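Local coordinates for protein decapping nuclease RAI1 (Scheffersomyces stipitis, PDB 5BTO) that removes NAD caps from the 5' ends of RNAs as a divalent-metal-dependent decapping nuclease, and binds and stimulates the exoribonuclease RAT1, at residues Lys120-Pro125 / Thr335-Tyr340; Ile344-Gln349 / Arg369-Arg374; Ala70-Phe75 / Met175-Phe180. All coordinates share one frame; numbering follows the deposited sequence.

Interaction 1: residues Lys120-Pro125 / Thr335-Tyr340; sequences KLLALP and TALKWY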
loop_
_atom_site.group_PDB
_atom_site.type_symbol
_atom_site.label_atom_id
_atom_site.label_comp_id
_atom_site.label_asym_id
_atom_site.label_seq_id
_atom_site.Cartn_x
_atom_site.Cartn_y
_atom_site.Cartn_z
ATOM N N LYS A 120 5.014 16.625 -6.583
ATOM C CA LYS A 120 4.556 15.525 -7.432
ATOM C C LYS A 120 4.174 14.298 -6.601
ATOM O O LYS A 120 3.207 13.605 -6.918
ATOM C CB LYS A 120 5.627 15.137 -8.454
ATOM C CG LYS A 120 5.908 16.186 -9.512
ATOM C CD LYS A 120 6.892 15.650 -10.537
ATOM C CE LYS A 120 6.974 16.554 -11.758
ATOM N NZ LYS A 120 7.742 15.909 -12.864
ATOM N N LEU A 121 4.939 14.015 -5.545
ATOM C CA LEU A 121 4.620 12.886 -4.680
ATOM C C LEU A 121 3.364 13.163 -3.847
ATOM O O LEU A 121 2.472 12.306 -3.727
ATOM C CB LEU A 121 5.814 12.549 -3.773
ATOM C CG LEU A 121 7.090 12.115 -4.494
ATOM C CD1 LEU A 121 8.211 11.893 -3.494
ATOM C CD2 LEU A 121 6.823 10.815 -5.263
ATOM N N LEU A 122 3.269 14.376 -3.304
ATOM C CA LEU A 122 2.156 14.729 -2.443
ATOM C C LEU A 122 0.831 14.723 -3.214
ATOM O O LEU A 122 -0.203 14.320 -2.683
ATOM C CB LEU A 122 2.407 16.113 -1.815
ATOM C CG LEU A 122 1.371 16.789 -0.925
ATOM C CD1 LEU A 122 0.928 15.922 0.227
ATOM C CD2 LEU A 122 1.936 18.124 -0.387
ATOM N N ALA A 123 0.879 15.144 -4.472
ATOM C CA ALA A 123 -0.338 15.314 -5.267
ATOM C C ALA A 123 -0.721 14.052 -6.023
ATOM O O ALA A 123 -1.782 13.996 -6.644
ATOM C CB ALA A 123 -0.174 16.470 -6.240
ATOM N N LEU A 124 0.144 13.041 -5.966
ATOM C CA LEU A 124 -0.031 11.811 -6.755
ATOM C C LEU A 124 -1.395 11.100 -6.640
ATOM O O LEU A 124 -1.949 10.681 -7.651
ATOM C CB LEU A 124 1.141 10.837 -6.466
ATOM C CG LEU A 124 1.203 9.505 -7.227
ATOM C CD1 LEU A 124 2.655 9.022 -7.374
ATOM C CD2 LEU A 124 0.347 8.422 -6.546
ATOM N N PRO A 125 -1.938 10.958 -5.419
ATOM C CA PRO A 125 -3.196 10.206 -5.290
ATOM C C PRO A 125 -4.330 10.761 -6.155
ATOM O O PRO A 125 -5.267 10.017 -6.480
ATOM C CB PRO A 125 -3.555 10.374 -3.815
ATOM C CG PRO A 125 -2.237 10.570 -3.132
ATOM C CD PRO A 125 -1.399 11.360 -4.107
ATOM N N THR A 335 -5.532 13.160 3.366
ATOM C CA THR A 335 -5.159 11.877 2.780
ATOM C C THR A 335 -3.866 12.017 1.979
ATOM O O THR A 335 -2.967 11.160 2.052
ATOM C CB THR A 335 -6.284 11.346 1.863
ATOM O OG1 THR A 335 -7.501 11.273 2.607
ATOM C CG2 THR A 335 -5.944 9.970 1.341
ATOM N N ALA A 336 -3.774 13.092 1.201
ATOM C CA ALA A 336 -2.583 13.362 0.407
ATOM C C ALA A 336 -1.360 13.409 1.320
ATOM O O ALA A 336 -0.323 12.798 1.026
ATOM C CB ALA A 336 -2.734 14.680 -0.372
ATOM N N LEU A 337 -1.490 14.132 2.428
ATOM C CA LEU A 337 -0.369 14.297 3.358
ATOM C C LEU A 337 0.035 12.972 4.017
ATOM O O LEU A 337 1.224 12.720 4.237
ATOM C CB LEU A 337 -0.689 15.352 4.420
ATOM C CG LEU A 337 0.494 15.829 5.265
ATOM C CD1 LEU A 337 1.572 16.439 4.370
ATOM C CD2 LEU A 337 0.018 16.843 6.308
ATOM N N LYS A 338 -0.946 12.134 4.335
ATOM C CA LYS A 338 -0.648 10.807 4.886
ATOM C C LYS A 338 0.065 9.918 3.862
ATOM O O LYS A 338 0.969 9.149 4.219
ATOM C CB LYS A 338 -1.926 10.128 5.397
ATOM C CG LYS A 338 -2.548 10.788 6.626
ATOM C CD LYS A 338 -3.891 10.152 6.942
ATOM C CE LYS A 338 -4.639 10.915 8.014
ATOM N NZ LYS A 338 -6.019 10.384 8.225
ATOM N N TRP A 339 -0.343 9.996 2.594
ATOM C CA TRP A 339 0.385 9.291 1.532
ATOM C C TRP A 339 1.832 9.798 1.433
ATOM O O TRP A 339 2.791 9.029 1.354
ATOM C CB TRP A 339 -0.338 9.448 0.186
ATOM C CG TRP A 339 0.552 9.282 -1.014
ATOM C CD1 TRP A 339 1.020 10.275 -1.837
ATOM C CD2 TRP A 339 1.103 8.055 -1.517
ATOM N NE1 TRP A 339 1.808 9.739 -2.828
ATOM C CE2 TRP A 339 1.874 8.379 -2.658
ATOM C CE3 TRP A 339 1.002 6.713 -1.125
ATOM C CZ2 TRP A 339 2.553 7.418 -3.404
ATOM C CZ3 TRP A 339 1.672 5.751 -1.869
ATOM C CH2 TRP A 339 2.441 6.111 -3.001
ATOM N N TYR A 340 1.996 11.112 1.429
ATOM C CA TYR A 340 3.324 11.674 1.296
ATOM C C TYR A 340 4.216 11.222 2.457
ATOM O O TYR A 340 5.383 10.867 2.260
ATOM C CB TYR A 340 3.198 13.204 1.263
ATOM C CG TYR A 340 4.504 13.945 1.186
ATOM C CD1 TYR A 340 5.346 13.810 0.085
ATOM C CD2 TYR A 340 4.877 14.817 2.201
ATOM C CE1 TYR A 340 6.549 14.514 0.009
ATOM C CE2 TYR A 340 6.064 15.518 2.136
ATOM C CZ TYR A 340 6.890 15.360 1.044
ATOM O OH TYR A 340 8.066 16.068 0.973
#
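L121 meets W339 through its carbonyl oxygen, which lies in the indole plane at the ring edge. W339 NE1 stands 2.8 Å from L121 O, but the N-H points well off the line (128°), so this hydrogen bond is weak. The same oxygen takes a second weak bond, from L124 N. P125, four residues on from L121, has no N-H to give it, which probably helps an indole to serve at this end of helix 115-123. P125 itself lies obliquely against the indole, its CD 3.5 Å from W339 CD1, with CG equally near. L124 continues along the six-membered ring, CD2 reaching to 4.0 Å from W339 CZ2.

On the other flank L122 does the apolar work. Its CG stands anti to the backbone N (chi1 176°), which carries CD1 toward the second helix. L122 CD1 sits 3.7 Å from Y340 CB, 3.9 Å from A336 CB and 4.2 Å from L337 CD1. The small A336 lets the backbones close in, and its CB packs 3.4 Å from L122 O. The Y340 ring turns its edge to L121, Y340 CD1 lying 4.1 Å from L121 CB.

Further out, F371 of strand 370-375 touches L121 and L124 and meets the W339 ring edge-to-face. Helix 266-286, which carries the substrate-binding Q282, covers L122 through A281, L337 through F284 and Y340 through L285. I225 of strand 216-225 also borders L337 and Y340. The end of helix 115-123 therefore packs on helices 266-286 and 333-350 and on F371 of strand 370-375.

Interaction 2: residues Ile344-Gln349 / Arg369-Arg374; sequences IEWLLQ and RTFTLR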
loop_
_atom_site.group_PDB
_atom_site.type_symbol
_atom_site.label_atom_id
_atom_site.label_comp_id
_atom_site.label_asym_id
_atom_site.label_seq_id
_atom_site.Cartn_x
_atom_site.Cartn_y
_atom_site.Cartn_z
ATOM N N ILE A 344 7.825 9.121 2.065
ATOM C CA ILE A 344 9.102 9.586 2.603
ATOM C C ILE A 344 9.654 8.580 3.630
ATOM O O ILE A 344 10.842 8.244 3.617
ATOM C CB ILE A 344 8.977 10.976 3.239
ATOM C CG1 ILE A 344 8.605 12.025 2.178
ATOM C CG2 ILE A 344 10.285 11.376 3.921
ATOM C CD1 ILE A 344 9.572 12.129 1.018
ATOM N N GLU A 345 8.796 8.112 4.525
ATOM C CA GLU A 345 9.224 7.102 5.505
ATOM C C GLU A 345 9.756 5.833 4.822
ATOM O O GLU A 345 10.773 5.270 5.235
ATOM C CB GLU A 345 8.065 6.746 6.428
ATOM C CG GLU A 345 8.414 5.740 7.515
ATOM C CD GLU A 345 7.179 5.256 8.258
ATOM O OE1 GLU A 345 6.300 4.657 7.606
ATOM O OE2 GLU A 345 7.077 5.482 9.486
ATOM N N TRP A 346 9.056 5.390 3.781
ATOM C CA TRP A 346 9.447 4.195 3.045
ATOM C C TRP A 346 10.820 4.370 2.389
ATOM O O TRP A 346 11.680 3.494 2.488
ATOM C CB TRP A 346 8.381 3.879 1.990
ATOM C CG TRP A 346 8.530 2.577 1.268
ATOM C CD1 TRP A 346 8.428 1.323 1.802
ATOM C CD2 TRP A 346 8.746 2.401 -0.137
ATOM N NE1 TRP A 346 8.579 0.377 0.811
ATOM C CE2 TRP A 346 8.772 1.011 -0.387
ATOM C CE3 TRP A 346 8.925 3.285 -1.208
ATOM C CZ2 TRP A 346 8.970 0.482 -1.664
ATOM C CZ3 TRP A 346 9.117 2.764 -2.478
ATOM C CH2 TRP A 346 9.143 1.364 -2.694
ATOM N N LEU A 347 11.039 5.507 1.733
ATOM C CA LEU A 347 12.324 5.731 1.078
ATOM C C LEU A 347 13.454 5.682 2.084
ATOM O O LEU A 347 14.491 5.071 1.825
ATOM C CB LEU A 347 12.355 7.057 0.319
ATOM C CG LEU A 347 11.407 7.132 -0.876
ATOM C CD1 LEU A 347 11.472 8.515 -1.501
ATOM C CD2 LEU A 347 11.745 6.055 -1.904
ATOM N N LEU A 348 13.260 6.328 3.230
ATOM C CA LEU A 348 14.303 6.334 4.254
ATOM C C LEU A 348 14.546 4.944 4.859
ATOM O O LEU A 348 15.663 4.631 5.254
ATOM C CB LEU A 348 14.018 7.382 5.333
ATOM C CG LEU A 348 14.211 8.818 4.840
ATOM C CD1 LEU A 348 13.705 9.835 5.864
ATOM C CD2 LEU A 348 15.663 9.091 4.480
ATOM N N GLN A 349 13.499 4.121 4.920
ATOM C CA GLN A 349 13.613 2.759 5.434
ATOM C C GLN A 349 14.288 1.808 4.448
ATOM O O GLN A 349 15.023 0.895 4.851
ATOM C CB GLN A 349 12.235 2.199 5.794
ATOM C CG GLN A 349 11.654 2.711 7.102
ATOM C CD GLN A 349 10.307 2.077 7.424
ATOM O OE1 GLN A 349 9.889 1.122 6.767
ATOM N NE2 GLN A 349 9.622 2.605 8.439
ATOM N N ARG A 369 -0.227 1.719 -12.693
ATOM C CA ARG A 369 -0.471 2.321 -11.389
ATOM C C ARG A 369 0.349 1.657 -10.291
ATOM O O ARG A 369 -0.174 1.257 -9.252
ATOM C CB ARG A 369 -1.963 2.338 -11.055
ATOM C CG ARG A 369 -2.719 3.372 -11.867
ATOM C CD ARG A 369 -4.143 3.549 -11.384
ATOM N NE ARG A 369 -4.865 4.531 -12.186
ATOM C CZ ARG A 369 -6.089 4.957 -11.901
ATOM N NH1 ARG A 369 -6.715 4.486 -10.831
ATOM N NH2 ARG A 369 -6.684 5.851 -12.680
ATOM N N THR A 370 1.650 1.551 -10.536
ATOM C CA THR A 370 2.550 0.977 -9.552
ATOM C C THR A 370 3.593 2.012 -9.160
ATOM O O THR A 370 4.059 2.784 -9.993
ATOM C CB THR A 370 3.231 -0.310 -10.065
ATOM O OG1 THR A 370 4.112 0.002 -11.150
ATOM C CG2 THR A 370 2.183 -1.306 -10.543
ATOM N N PHE A 371 3.946 2.014 -7.881
ATOM C CA PHE A 371 4.966 2.903 -7.345
ATOM C C PHE A 371 6.130 2.024 -6.911
ATOM O O PHE A 371 5.969 1.164 -6.043
ATOM C CB PHE A 371 4.401 3.659 -6.148
ATOM C CG PHE A 371 5.246 4.828 -5.706
ATOM C CD1 PHE A 371 6.320 4.634 -4.852
ATOM C CD2 PHE A 371 4.957 6.113 -6.136
ATOM C CE1 PHE A 371 7.098 5.706 -4.426
ATOM C CE2 PHE A 371 5.733 7.181 -5.726
ATOM C CZ PHE A 371 6.807 6.984 -4.865
ATOM N N THR A 372 7.296 2.225 -7.517
ATOM C CA THR A 372 8.405 1.307 -7.296
ATOM C C THR A 372 9.709 2.010 -6.966
ATOM O O THR A 372 9.908 3.189 -7.295
ATOM C CB THR A 372 8.655 0.412 -8.522
ATOM O OG1 THR A 372 8.947 1.228 -9.664
ATOM C CG2 THR A 372 7.438 -0.475 -8.813
ATOM N N LEU A 373 10.594 1.255 -6.321
ATOM C CA LEU A 373 11.949 1.677 -6.016
ATOM C C LEU A 373 12.874 0.624 -6.611
ATOM O O LEU A 373 12.775 -0.550 -6.267
ATOM C CB LEU A 373 12.140 1.730 -4.505
ATOM C CG LEU A 373 13.534 2.012 -3.943
ATOM C CD1 LEU A 373 14.023 3.409 -4.315
ATOM C CD2 LEU A 373 13.535 1.828 -2.423
ATOM N N ARG A 374 13.760 1.049 -7.503
ATOM C CA ARG A 374 14.649 0.136 -8.218
ATOM C C ARG A 374 16.104 0.563 -8.069
ATOM O O ARG A 374 16.420 1.747 -8.162
ATOM C CB ARG A 374 14.244 0.107 -9.693
ATOM C CG ARG A 374 15.244 -0.520 -10.619
ATOM C CD ARG A 374 14.637 -0.696 -11.996
ATOM N NE ARG A 374 14.453 0.566 -12.705
ATOM C CZ ARG A 374 15.369 1.099 -13.506
ATOM N NH1 ARG A 374 16.531 0.484 -13.680
ATOM N NH2 ARG A 374 15.130 2.242 -14.136
#
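W346 drives the far corner of its indole into strand 370-375, CH2 coming to 3.5 Å from L373 CB. At the neighbouring corner, W346 CZ3 lies 3.8 Å from L373 CB and 4.1 Å from F371 CE1, where it stands at the edge of the phenyl ring, near its plane. The indole end thus touches two side chains, F371 and L373, on the same face of the strand, with T372 between them in sequence turned away. Anti placement of CG to the backbone N (chi1 -172°) sends the W346 ring outward from the helix to do this. L347, one residue on, adds a slighter touch with its CD2 methyl, 4.2 Å from L373 CD1.

The arrangement is a helix laid on a beta sheet: helix 333-350 runs over the hairpin of strands 359-365 and 370-375, part of the large mixed sheet of this PD-(D/E)XK-type nuclease. The axes of helix 344-349 and strand 370-374 are 10.8 Å apart and only 24° from parallel. V362 of strand 359-365 closes the packing beneath L347, F371 and L373, and L12 of strand 9-12 borders W346. Where the hairpin turns, R369 and T370 both face the last residue of strand 359-365, forming a G1 beta bulge.

The other sides are looser. T372 instead touches M9 and T11 of strand 9-12, while E345 and Q349 occupy the solvent-exposed side of the helix. Even W346 is not wholly enclosed by its own chain, for K45 of the second subunit packs on it.

Interaction 3: residues Ala70-Phe75 / Met175-Phe180; sequences AGYAKF and MKRCEF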
loop_
_atom_site.group_PDB
_atom_site.type_symbol
_atom_site.label_atom_id
_atom_site.label_comp_id
_atom_site.label_asym_id
_atom_site.label_seq_id
_atom_site.Cartn_x
_atom_site.Cartn_y
_atom_site.Cartn_z
ATOM N N ALA A 70 -0.889 40.626 -23.614
ATOM C CA ALA A 70 -0.214 41.772 -24.218
ATOM C C ALA A 70 1.301 41.666 -24.061
ATOM O O ALA A 70 1.804 41.265 -23.009
ATOM C CB ALA A 70 -0.724 43.076 -23.619
ATOM N N GLY A 71 2.024 42.032 -25.113
ATOM C CA GLY A 71 3.472 41.949 -25.102
ATOM C C GLY A 71 3.979 40.546 -25.376
ATOM O O GLY A 71 5.178 40.284 -25.293
ATOM N N TYR A 72 3.066 39.640 -25.708
ATOM C CA TYR A 72 3.425 38.243 -25.925
ATOM C C TYR A 72 4.548 38.083 -26.942
ATOM O O TYR A 72 5.395 37.197 -26.815
ATOM C CB TYR A 72 2.204 37.434 -26.363
ATOM C CG TYR A 72 2.544 36.041 -26.840
ATOM C CD1 TYR A 72 2.917 35.050 -25.940
ATOM C CD2 TYR A 72 2.488 35.715 -28.186
ATOM C CE1 TYR A 72 3.229 33.773 -26.372
ATOM C CE2 TYR A 72 2.801 34.441 -28.627
ATOM C CZ TYR A 72 3.171 33.475 -27.717
ATOM O OH TYR A 72 3.481 32.206 -28.151
ATOM N N ALA A 73 4.548 38.955 -27.944
ATOM C CA ALA A 73 5.500 38.891 -29.046
ATOM C C ALA A 73 6.957 38.928 -28.590
ATOM O O ALA A 73 7.842 38.418 -29.279
ATOM C CB ALA A 73 5.229 40.020 -30.035
ATOM N N LYS A 74 7.203 39.533 -27.431
ATOM C CA LYS A 74 8.569 39.748 -26.971
ATOM C C LYS A 74 8.950 38.825 -25.818
ATOM O O LYS A 74 10.015 38.985 -25.223
ATOM C CB LYS A 74 8.760 41.199 -26.531
ATOM C CG LYS A 74 8.233 42.240 -27.502
ATOM C CD LYS A 74 8.264 43.614 -26.851
ATOM C CE LYS A 74 7.741 43.535 -25.419
ATOM N NZ LYS A 74 7.907 44.811 -24.667
ATOM N N PHE A 75 8.085 37.866 -25.500
ATOM C CA PHE A 75 8.355 36.948 -24.395
ATOM C C PHE A 75 9.743 36.342 -24.541
ATOM O O PHE A 75 10.045 35.697 -25.546
ATOM C CB PHE A 75 7.297 35.844 -24.331
ATOM C CG PHE A 75 7.445 34.918 -23.148
ATOM C CD1 PHE A 75 7.843 35.402 -21.909
ATOM C CD2 PHE A 75 7.157 33.566 -23.269
ATOM C CE1 PHE A 75 7.965 34.556 -20.825
ATOM C CE2 PHE A 75 7.276 32.715 -22.184
ATOM C CZ PHE A 75 7.681 33.212 -20.962
ATOM N N MET A 175 -2.484 27.523 -26.150
ATOM C CA MET A 175 -1.812 26.936 -24.994
ATOM C C MET A 175 -0.529 27.689 -24.649
ATOM O O MET A 175 -0.187 27.840 -23.476
ATOM C CB MET A 175 -1.523 25.448 -25.217
ATOM C CG MET A 175 -2.769 24.566 -25.337
ATOM S SD MET A 175 -3.623 24.198 -23.781
ATOM C CE MET A 175 -4.506 25.724 -23.460
ATOM N N LYS A 176 0.174 28.172 -25.669
ATOM C CA LYS A 176 1.408 28.921 -25.441
ATOM C C LYS A 176 1.118 30.289 -24.824
ATOM O O LYS A 176 1.859 30.760 -23.960
ATOM C CB LYS A 176 2.218 29.050 -26.736
ATOM C CG LYS A 176 2.758 27.721 -27.244
ATOM C CD LYS A 176 3.429 27.854 -28.607
ATOM C CE LYS A 176 4.719 28.656 -28.528
ATOM N NZ LYS A 176 5.433 28.697 -29.840
ATOM N N ARG A 177 0.026 30.916 -25.252
ATOM C CA ARG A 177 -0.382 32.193 -24.675
ATOM C C ARG A 177 -0.841 32.060 -23.221
ATOM O O ARG A 177 -0.592 32.945 -22.401
ATOM C CB ARG A 177 -1.459 32.849 -25.536
ATOM C CG ARG A 177 -0.911 33.304 -26.871
ATOM C CD ARG A 177 -1.991 33.808 -27.789
ATOM N NE ARG A 177 -1.426 34.217 -29.069
ATOM C CZ ARG A 177 -1.023 35.452 -29.346
ATOM N NH1 ARG A 177 -1.130 36.410 -28.433
ATOM N NH2 ARG A 177 -0.516 35.734 -30.537
ATOM N N CYS A 178 -1.499 30.949 -22.899
ATOM C CA CYS A 178 -1.867 30.666 -21.513
ATOM C C CYS A 178 -0.627 30.600 -20.617
ATOM O O CYS A 178 -0.637 31.093 -19.489
ATOM C CB CYS A 178 -2.663 29.362 -21.409
ATOM S SG CYS A 178 -4.380 29.453 -21.989
ATOM N N GLU A 179 0.442 29.993 -21.122
ATOM C CA GLU A 179 1.684 29.904 -20.355
ATOM C C GLU A 179 2.265 31.296 -20.140
ATOM O O GLU A 179 2.718 31.635 -19.048
ATOM C CB GLU A 179 2.712 29.021 -21.069
ATOM C CG GLU A 179 3.994 28.820 -20.265
ATOM C CD GLU A 179 5.149 28.274 -21.092
ATOM O OE1 GLU A 179 6.168 27.868 -20.492
ATOM O OE2 GLU A 179 5.045 28.258 -22.337
ATOM N N PHE A 180 2.255 32.099 -21.198
ATOM C CA PHE A 180 2.765 33.460 -21.127
ATOM C C PHE A 180 1.998 34.291 -20.106
ATOM O O PHE A 180 2.595 35.043 -19.334
ATOM C CB PHE A 180 2.691 34.132 -22.500
ATOM C CG PHE A 180 2.990 35.603 -22.469
ATOM C CD1 PHE A 180 4.301 36.057 -22.460
ATOM C CD2 PHE A 180 1.963 36.533 -22.446
ATOM C CE1 PHE A 180 4.581 37.413 -22.434
ATOM C CE2 PHE A 180 2.237 37.890 -22.415
ATOM C CZ PHE A 180 3.548 38.331 -22.405
#
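Y72, F180 and F75 make a relay of edge-to-face contacts in which F180 serves as both face and edge. This aromatic cluster fastens the 3-10 turn 72-74, in the loop between strand 54-55 and helix 87-101, to the side of helix 169-188. Y72 turns its edge to the F180 face, with centroids 5.3 Å apart and planes at 84°, a T-shaped pair. F180 in turn presents its edge to the F75 face in an offset version, F180 CD1 standing 3.4 Å from F75 CG. The backbone joins in: Y72 CA makes a CH-pi contact 3.7 Å from the F180 centroid.

R177 crosses the Y72 ring at about a right angle. R177 CG, anti to the carbonyl carbon (chi1 -69°), sits over the centre of the Y72 ring, 4.1 Å from its centroid. From there the extended chain carries the guanidinium past the rim, tilted 39° from the ring plane, with R177 NH1 3.7 Å from Y72 CD2. D173 holds R177 NE in a salt bridge, which probably helps to position the arm. A serine in place of Y72 would probably deprive F180 of its T-shaped partner and leave the R177 arm without the surface it lies on.

F75 also meets the ring of Y183, and its side chain is about 9 Å from that of the metal ligand E186, farther along the same helix. Toward solvent, K176 CB lies 3.7 Å from Y72 OH. On the 70-75 side, A70 O sits in the plane of the F180 ring at its edge, 3.5 Å from F180 CE2.

How the interactions relate
From the N terminus, the loop at 70-75 comes first and waits until helix 169-188 for interaction 3 to close. Before that, 120-125 has already passed, and its partner arrives only at 335-340, so interactions 1 and 3 cross along the chain. Interaction 2 follows in series, a short closure from helix 333-350 to strand 370-375. Interactions 1 and 2 share that helix and touch at F371; together they join helix 115-123 to the edge region of the large sheet. Interaction 3 stands apart, its centre 32 Å from that of interaction 1, and ties a surface loop to the helix bearing E186.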